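Local atomic coordinates of citrate synthase (Pyrobaculum aerophilum, PDB entry 2IBP), a protein that probably catalyses the condensation of oxaloacetate with acetyl-CoA and water to give citrate and CoA, a step of the tricarboxylic acid cycle. Residues Met158-Ala163 / Leu188-Gly193; Asp296-Ile301 / Pro343-Trp348. One frame throughout, in Å; residues are numbered along the deposited sequence.

Contact 1. Residues Met158-Ala163 / Leu188-Gly193; sequences MPTIVA and LYMMFG
M190 lays its thioether over the turn of helix 141-169 formed by P159, T160 and A163. Its methyl CE does most of the reaching: it lies 3.7 Å from the carbonyl oxygen P159 O and equally far from T160 CA, while the sulfur runs past the threonine side chain, with M190 SD 4.1 Å from T160 CG2. The two side chains meet at a slant. M190 holds CG anti to its own carbonyl carbon (chi1 -67°) and bends only at its last torsion, which folds CE back onto the helix surface. Closer to the backbones, A163 CB and M190 CB stand 3.5 Å apart, tighter than usual for two carbons, so the small A163 side chain lets the two backbones come close here. Beside it M191, bent at both chi2 and chi3, brings its SD to 3.7 Å from A163 CA. T160 OG1 makes its hydrogen bond to R91 O and meets M190 CE only in van der Waals contact. On the same helix, P159 and V162 also pack on F187, extending the apolar seam along helix 183-192. Over these segments the helix axes run nearly parallel, 9.1 Å apart at closest approach and crossing at -16°. This is near-parallel packing of two helices, with an alanine at the tightest point, buried within the largely alpha-helical citrate synthase fold.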
ATOM      1  N   MET A 158      -4.913  -6.971 -15.750  1.00  6.27           N
ATOM      2  CA  MET A 158      -3.811  -7.606 -15.025  1.00  7.65           C
ATOM      3  C   MET A 158      -3.054  -8.643 -15.870  1.00  6.81           C
ATOM      4  O   MET A 158      -1.827  -8.613 -15.925  1.00  7.55           O
ATOM      5  CB  MET A 158      -4.269  -8.182 -13.703  1.00 11.16           C
ATOM      6  CG  MET A 158      -3.155  -8.371 -12.715  1.00 14.37           C
ATOM      7  SD  MET A 158      -2.478  -6.792 -12.144  1.00 15.08           S
ATOM      8  CE  MET A 158      -3.860  -6.087 -11.303  1.00 14.71           C
ATOM      9  N   PRO A 159      -3.767  -9.536 -16.580  1.00  5.68           N
ATOM     10  CA  PRO A 159      -3.010 -10.517 -17.369  1.00  6.64           C
ATOM     11  C   PRO A 159      -2.181  -9.896 -18.476  1.00  5.53           C
ATOM     12  O   PRO A 159      -1.143 -10.434 -18.855  1.00  7.80           O
ATOM     13  CB  PRO A 159      -4.107 -11.412 -17.960  1.00  5.57           C
ATOM     14  CG  PRO A 159      -5.275 -11.225 -17.032  1.00  7.66           C
ATOM     15  CD  PRO A 159      -5.216  -9.787 -16.658  1.00  6.79           C
ATOM     16  N   THR A 160      -2.645  -8.785 -19.023  1.00  5.08           N
ATOM     17  CA  THR A 160      -1.908  -8.118 -20.087  1.00  5.00           C
ATOM     18  C   THR A 160      -0.585  -7.584 -19.543  1.00  6.90           C
ATOM     19  O   THR A 160       0.463  -7.687 -20.181  1.00  7.94           O
ATOM     20  CB  THR A 160      -2.751  -6.997 -20.711  1.00  7.34           C
ATOM     21  OG1 THR A 160      -4.076  -7.487 -20.944  1.00  8.11           O
ATOM     22  CG2 THR A 160      -2.135  -6.525 -22.021  1.00  5.73           C
ATOM     23  N   ILE A 161      -0.658  -6.975 -18.371  1.00  6.12           N
ATOM     24  CA  ILE A 161       0.530  -6.437 -17.728  1.00  6.64           C
ATOM     25  C   ILE A 161       1.545  -7.563 -17.504  1.00  4.42           C
ATOM     26  O   ILE A 161       2.721  -7.443 -17.870  1.00  8.48           O
ATOM     27  CB  ILE A 161       0.183  -5.776 -16.394  1.00  7.77           C
ATOM     28  CG1 ILE A 161      -0.682  -4.535 -16.618  1.00  8.99           C
ATOM     29  CG2 ILE A 161       1.473  -5.375 -15.654  1.00  9.58           C
ATOM     30  CD1 ILE A 161      -1.132  -3.876 -15.340  1.00  8.44           C
ATOM     31  N   VAL A 162       1.090  -8.654 -16.917  1.00  6.13           N
ATOM     32  CA  VAL A 162       1.945  -9.802 -16.646  1.00  5.35           C
ATOM     33  C   VAL A 162       2.584 -10.346 -17.917  1.00  6.80           C
ATOM     34  O   VAL A 162       3.801 -10.547 -17.987  1.00  8.96           O
ATOM     35  CB  VAL A 162       1.164 -10.887 -15.896  1.00  9.17           C
ATOM     36  CG1 VAL A 162       2.010 -12.162 -15.725  1.00  8.87           C
ATOM     37  CG2 VAL A 162       0.657 -10.351 -14.546  1.00  7.83           C
ATOM     38  N   ALA A 163       1.751 -10.632 -18.917  1.00  6.40           N
ATOM     39  CA  ALA A 163       2.224 -11.200 -20.172  1.00  7.11           C
ATOM     40  C   ALA A 163       3.187 -10.276 -20.914  1.00  5.46           C
ATOM     41  O   ALA A 163       4.218 -10.731 -21.427  1.00  8.84           O
ATOM     42  CB  ALA A 163       1.045 -11.565 -21.071  1.00  7.55           C
ATOM     43  N   LEU A 188      -2.573 -17.095 -21.748  1.00  7.02           N
ATOM     44  CA  LEU A 188      -1.567 -18.035 -22.250  1.00  9.03           C
ATOM     45  C   LEU A 188      -1.123 -17.678 -23.661  1.00  7.94           C
ATOM     46  O   LEU A 188       0.039 -17.824 -24.020  1.00  9.45           O
ATOM     47  CB  LEU A 188      -2.064 -19.474 -22.182  1.00  7.65           C
ATOM     48  CG  LEU A 188      -2.249 -20.035 -20.774  1.00  8.07           C
ATOM     49  CD1 LEU A 188      -2.807 -21.452 -20.840  1.00 14.52           C
ATOM     50  CD2 LEU A 188      -0.939 -19.974 -19.970  1.00 11.00           C
ATOM     51  N   TYR A 189      -2.066 -17.227 -24.481  1.00  5.26           N
ATOM     52  CA  TYR A 189      -1.734 -16.758 -25.820  1.00  6.04           C
ATOM     53  C   TYR A 189      -0.767 -15.553 -25.756  1.00  7.17           C
ATOM     54  O   TYR A 189       0.228 -15.501 -26.477  1.00  7.88           O
ATOM     55  CB  TYR A 189      -3.028 -16.389 -26.559  1.00  7.79           C
ATOM     56  CG  TYR A 189      -2.797 -15.595 -27.808  1.00  8.05           C
ATOM     57  CD1 TYR A 189      -2.251 -16.172 -28.941  1.00 14.20           C
ATOM     58  CD2 TYR A 189      -3.091 -14.241 -27.839  1.00 10.09           C
ATOM     59  CE1 TYR A 189      -1.996 -15.422 -30.060  1.00 12.48           C
ATOM     60  CE2 TYR A 189      -2.847 -13.482 -28.952  1.00 11.40           C
ATOM     61  CZ  TYR A 189      -2.301 -14.073 -30.067  1.00 11.02           C
ATOM     62  OH  TYR A 189      -2.066 -13.300 -31.172  1.00 11.59           O
ATOM     63  N   MET A 190      -1.037 -14.606 -24.859  1.00  7.71           N
ATOM     64  CA  MET A 190      -0.172 -13.444 -24.730  1.00  8.15           C
ATOM     65  C   MET A 190       1.202 -13.795 -24.163  1.00  8.38           C
ATOM     66  O   MET A 190       2.195 -13.154 -24.488  1.00  9.10           O
ATOM     67  CB  MET A 190      -0.842 -12.381 -23.867  1.00  9.66           C
ATOM     68  CG  MET A 190      -2.077 -11.765 -24.488  1.00  7.34           C
ATOM     69  SD  MET A 190      -2.610 -10.318 -23.562  1.00  8.29           S
ATOM     70  CE  MET A 190      -2.914 -11.089 -21.984  1.00 11.32           C
ATOM     71  N   MET A 191       1.256 -14.830 -23.329  1.00  7.47           N
ATOM     72  CA  MET A 191       2.528 -15.259 -22.760  1.00  9.14           C
ATOM     73  C   MET A 191       3.384 -15.921 -23.815  1.00 10.80           C
ATOM     74  O   MET A 191       4.546 -15.571 -23.983  1.00 10.33           O
ATOM     75  CB  MET A 191       2.320 -16.266 -21.637  1.00  9.04           C
ATOM     76  CG  MET A 191       1.776 -15.680 -20.357  1.00  9.26           C
ATOM     77  SD  MET A 191       3.050 -14.762 -19.457  1.00 10.18           S
ATOM     78  CE  MET A 191       4.097 -16.116 -18.888  1.00 11.41           C
ATOM     79  N   PHE A 192       2.794 -16.854 -24.556  1.00  8.66           N
ATOM     80  CA  PHE A 192       3.581 -17.699 -25.436  1.00  9.47           C
ATOM     81  C   PHE A 192       3.389 -17.541 -26.945  1.00  9.55           C
ATOM     82  O   PHE A 192       4.155 -18.114 -27.715  1.00 14.29           O
ATOM     83  CB  PHE A 192       3.403 -19.140 -25.017  1.00 10.81           C
ATOM     84  CG  PHE A 192       3.699 -19.376 -23.565  1.00 10.62           C
ATOM     85  CD1 PHE A 192       4.946 -19.086 -23.037  1.00 11.72           C
ATOM     86  CD2 PHE A 192       2.732 -19.877 -22.721  1.00 10.03           C
ATOM     87  CE1 PHE A 192       5.210 -19.301 -21.697  1.00 11.59           C
ATOM     88  CE2 PHE A 192       3.006 -20.131 -21.389  1.00 12.55           C
ATOM     89  CZ  PHE A 192       4.249 -19.828 -20.875  1.00 13.14           C
ATOM     90  N   GLY A 193       2.421 -16.732 -27.360  1.00  9.80           N
ATOM     91  CA  GLY A 193       2.230 -16.409 -28.771  1.00 11.74           C
ATOM     92  C   GLY A 193       1.530 -17.457 -29.607  1.00 13.20           C
ATOM     93  O   GLY A 193       1.549 -17.391 -30.837  1.00 17.21           O
TER

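Contact 2. Residues Asp296-Ile301 / Pro343-Trp348; sequences DPRAKI and PNVDFW
This is an N-cap contact: D296, at the start of helix 297-313, docks on the loop between helices 334-338 and 349-356, which carries D346, a predicted active-site residue. The D296 carboxylate serves both sides of the joint. OD1 caps the helix by accepting from R298 N, 40° out of the carboxylate plane, and also takes R298 NE at 3.0 Å through its syn lone pair, in the guanidinium plane. OD2 forms the salt bridge to R298 NH2 at 2.8 Å, so the arginine grips the carboxylate side-on with two nitrogens. V345 N donates to D296 OD2 at 2.9 Å, from the opposite face of the carboxylate to R298 NH2; with CG anti to the backbone N (chi1 178°), OD2 is placed within bonding distance of V345 N. An asparagine in place of D296 is likely to leave R298 without its charge partner and to weaken the grip on V345 N. A second, weak bond joins D296 N to P343 O. Next to the polar group, A299 CB presses on the loop backbone, 3.4 Å from N344 C, and W348 CD1 approaches A299 O obliquely. The indole NH of W348 is bonded to Y295. In the loop itself, N344 OD1 accepts from D346 N in an Asx turn, while its ND2 bonds to G288 O, next to the predicted active-site H289. Over one face of the R298 guanidinium sits a methyl of V345, with CG1 3.8 Å from R298 NH2.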
ATOM      1  N   ASP A 296      -7.708 -28.243   2.186  1.00 10.91           N
ATOM      2  CA  ASP A 296      -8.077 -26.988   1.536  1.00  9.71           C
ATOM      3  C   ASP A 296      -8.936 -27.387   0.335  1.00  9.56           C
ATOM      4  O   ASP A 296      -8.489 -28.144  -0.528  1.00 10.31           O
ATOM      5  CB  ASP A 296      -6.772 -26.309   1.108  1.00  9.99           C
ATOM      6  CG  ASP A 296      -6.960 -24.995   0.372  1.00 10.38           C
ATOM      7  OD1 ASP A 296      -8.059 -24.717  -0.146  1.00 10.84           O
ATOM      8  OD2 ASP A 296      -5.941 -24.267   0.292  1.00  9.19           O
ATOM      9  N   PRO A 297     -10.158 -26.841   0.237  1.00  9.88           N
ATOM     10  CA  PRO A 297     -11.008 -27.239  -0.880  1.00  8.69           C
ATOM     11  C   PRO A 297     -10.426 -26.867  -2.232  1.00  8.86           C
ATOM     12  O   PRO A 297     -10.685 -27.545  -3.240  1.00 10.66           O
ATOM     13  CB  PRO A 297     -12.314 -26.475  -0.626  1.00  8.96           C
ATOM     14  CG  PRO A 297     -11.930 -25.334   0.249  1.00 11.54           C
ATOM     15  CD  PRO A 297     -10.785 -25.814   1.083  1.00 12.89           C
ATOM     16  N   ARG A 298      -9.667 -25.776  -2.256  1.00  8.42           N
ATOM     17  CA  ARG A 298      -9.048 -25.332  -3.475  1.00  9.57           C
ATOM     18  C   ARG A 298      -7.980 -26.337  -3.870  1.00  9.38           C
ATOM     19  O   ARG A 298      -7.748 -26.579  -5.056  1.00 10.63           O
ATOM     20  CB  ARG A 298      -8.421 -23.966  -3.275  1.00  7.82           C
ATOM     21  CG  ARG A 298      -9.408 -22.887  -2.863  1.00  7.64           C
ATOM     22  CD  ARG A 298      -8.691 -21.647  -2.432  1.00  8.49           C
ATOM     23  NE  ARG A 298      -7.834 -21.936  -1.292  1.00  7.67           N
ATOM     24  CZ  ARG A 298      -6.949 -21.085  -0.801  1.00 10.47           C
ATOM     25  NH1 ARG A 298      -6.826 -19.873  -1.324  1.00 10.08           N
ATOM     26  NH2 ARG A 298      -6.163 -21.467   0.188  1.00 10.51           N
ATOM     27  N   ALA A 299      -7.326 -26.915  -2.866  1.00 10.22           N
ATOM     28  CA  ALA A 299      -6.251 -27.883  -3.126  1.00 10.07           C
ATOM     29  C   ALA A 299      -6.800 -29.171  -3.724  1.00 11.23           C
ATOM     30  O   ALA A 299      -6.225 -29.720  -4.673  1.00 10.79           O
ATOM     31  CB  ALA A 299      -5.475 -28.172  -1.835  1.00  9.74           C
ATOM     32  N   LYS A 300      -7.937 -29.614  -3.202  1.00 10.88           N
ATOM     33  CA  LYS A 300      -8.581 -30.850  -3.665  1.00 11.26           C
ATOM     34  C   LYS A 300      -8.924 -30.727  -5.150  1.00 11.12           C
ATOM     35  O   LYS A 300      -8.638 -31.611  -5.961  1.00 13.21           O
ATOM     36  CB  LYS A 300      -9.829 -31.131  -2.840  1.00 15.56           C
ATOM     37  CG  LYS A 300     -10.481 -32.462  -3.157  1.00 26.89           C
ATOM     38  CD  LYS A 300     -11.497 -32.869  -2.092  1.00 39.40           C
ATOM     39  CE  LYS A 300     -10.824 -33.174  -0.746  1.00 45.95           C
ATOM     40  NZ  LYS A 300     -11.805 -33.489   0.342  1.00 41.34           N
ATOM     41  N   ILE A 301      -9.488 -29.581  -5.503  1.00 11.47           N
ATOM     42  CA  ILE A 301      -9.875 -29.317  -6.865  1.00  8.14           C
ATOM     43  C   ILE A 301      -8.671 -29.170  -7.776  1.00  6.97           C
ATOM     44  O   ILE A 301      -8.636 -29.726  -8.877  1.00  9.78           O
ATOM     45  CB  ILE A 301     -10.718 -28.028  -6.949  1.00  8.09           C
ATOM     46  CG1 ILE A 301     -12.000 -28.176  -6.124  1.00 10.29           C
ATOM     47  CG2 ILE A 301     -11.049 -27.679  -8.388  1.00 11.34           C
ATOM     48  CD1 ILE A 301     -12.744 -26.872  -5.891  1.00 13.05           C
ATOM     49  N   PRO A 343      -2.840 -30.834   3.236  1.00 11.87           N
ATOM     50  CA  PRO A 343      -2.334 -30.045   2.138  1.00 12.21           C
ATOM     51  C   PRO A 343      -3.213 -28.828   1.875  1.00 10.38           C
ATOM     52  O   PRO A 343      -4.454 -28.867   2.075  1.00 11.40           O
ATOM     53  CB  PRO A 343      -2.400 -31.004   0.941  1.00 13.32           C
ATOM     54  CG  PRO A 343      -2.333 -32.372   1.547  1.00 14.73           C
ATOM     55  CD  PRO A 343      -3.123 -32.220   2.829  1.00 16.01           C
ATOM     56  N   ASN A 344      -2.559 -27.738   1.518  1.00 11.73           N
ATOM     57  CA  ASN A 344      -3.259 -26.547   1.081  1.00 11.24           C
ATOM     58  C   ASN A 344      -2.961 -26.342  -0.412  1.00 10.01           C
ATOM     59  O   ASN A 344      -2.207 -27.102  -1.022  1.00  9.93           O
ATOM     60  CB  ASN A 344      -2.922 -25.343   1.956  1.00 10.77           C
ATOM     61  CG  ASN A 344      -1.498 -24.878   1.801  1.00 12.38           C
ATOM     62  OD1 ASN A 344      -1.002 -24.720   0.686  1.00 12.92           O
ATOM     63  ND2 ASN A 344      -0.858 -24.563   2.919  1.00 15.84           N
ATOM     64  N   VAL A 345      -3.618 -25.374  -1.035  1.00 10.50           N
ATOM     65  CA  VAL A 345      -3.503 -25.233  -2.481  1.00 11.98           C
ATOM     66  C   VAL A 345      -2.055 -25.098  -2.966  1.00 10.27           C
ATOM     67  O   VAL A 345      -1.712 -25.582  -4.056  1.00 12.30           O
ATOM     68  CB  VAL A 345      -4.395 -24.077  -2.993  1.00 15.82           C
ATOM     69  CG1 VAL A 345      -3.805 -22.751  -2.559  1.00 16.65           C
ATOM     70  CG2 VAL A 345      -4.560 -24.169  -4.518  1.00 16.32           C
ATOM     71  N   ASP A 346      -1.194 -24.490  -2.153  1.00 10.44           N
ATOM     72  CA  ASP A 346       0.209 -24.283  -2.528  1.00 11.35           C
ATOM     73  C   ASP A 346       0.968 -25.607  -2.715  1.00 10.42           C
ATOM     74  O   ASP A 346       2.012 -25.655  -3.358  1.00 12.71           O
ATOM     75  CB  ASP A 346       0.920 -23.433  -1.478  1.00 14.30           C
ATOM     76  CG  ASP A 346       0.315 -22.052  -1.338  1.00 27.24           C
ATOM     77  OD1 ASP A 346      -0.255 -21.541  -2.332  1.00 22.57           O
ATOM     78  OD2 ASP A 346       0.413 -21.482  -0.227  1.00 19.35           O
ATOM     79  N   PHE A 347       0.460 -26.665  -2.094  1.00  8.06           N
ATOM     80  CA  PHE A 347       1.077 -27.979  -2.198  1.00  7.12           C
ATOM     81  C   PHE A 347       1.074 -28.470  -3.639  1.00  9.74           C
ATOM     82  O   PHE A 347       1.983 -29.213  -4.053  1.00  9.74           O
ATOM     83  CB  PHE A 347       0.308 -28.949  -1.305  1.00  7.64           C
ATOM     84  CG  PHE A 347       0.925 -30.311  -1.189  1.00  9.19           C
ATOM     85  CD1 PHE A 347       1.771 -30.611  -0.138  1.00 12.22           C
ATOM     86  CD2 PHE A 347       0.597 -31.313  -2.079  1.00  8.16           C
ATOM     87  CE1 PHE A 347       2.300 -31.867  -0.012  1.00 11.35           C
ATOM     88  CE2 PHE A 347       1.137 -32.560  -1.954  1.00 11.31           C
ATOM     89  CZ  PHE A 347       1.982 -32.835  -0.913  1.00  9.97           C
ATOM     90  N   TRP A 348       0.087 -28.023  -4.412  1.00  8.50           N
ATOM     91  CA  TRP A 348      -0.129 -28.510  -5.755  1.00  8.26           C
ATOM     92  C   TRP A 348       0.000 -27.498  -6.873  1.00  8.87           C
ATOM     93  O   TRP A 348       0.376 -27.859  -7.974  1.00 10.52           O
ATOM     94  CB  TRP A 348      -1.571 -29.035  -5.893  1.00  9.95           C
ATOM     95  CG  TRP A 348      -1.892 -30.208  -5.070  1.00 10.00           C
ATOM     96  CD1 TRP A 348      -2.600 -30.230  -3.917  1.00 10.17           C
ATOM     97  CD2 TRP A 348      -1.448 -31.552  -5.299  1.00  7.13           C
ATOM     98  NE1 TRP A 348      -2.673 -31.512  -3.431  1.00 11.25           N
ATOM     99  CE2 TRP A 348      -1.962 -32.344  -4.255  1.00  7.98           C
ATOM    100  CE3 TRP A 348      -0.700 -32.165  -6.307  1.00  8.71           C
ATOM    101  CZ2 TRP A 348      -1.740 -33.717  -4.179  1.00  8.92           C
ATOM    102  CZ3 TRP A 348      -0.469 -33.521  -6.222  1.00 11.13           C
ATOM    103  CH2 TRP A 348      -0.991 -34.279  -5.162  1.00  8.65           C
TER

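Both contacts are buried, yet they join different elements: contact 1 pairs two helices, 141-169 and 183-192, whereas contact 2 fastens the start of helix 297-313 to a loop. Their chemistry differs too. The helix pair is held by methionine, alanine, proline and threonine contacts without a charged group, while the helix-loop joint depends on a carboxylate shared among backbone and guanidinium donors, with an alanine packed against the loop backbone. Contact 1 lies away from the annotated sites; contact 2 contains the predicted active-site D346. Their centres are 25 Å apart and their nearest atoms about 14 Å, so neither touches the other, and they follow one another in series along the chain.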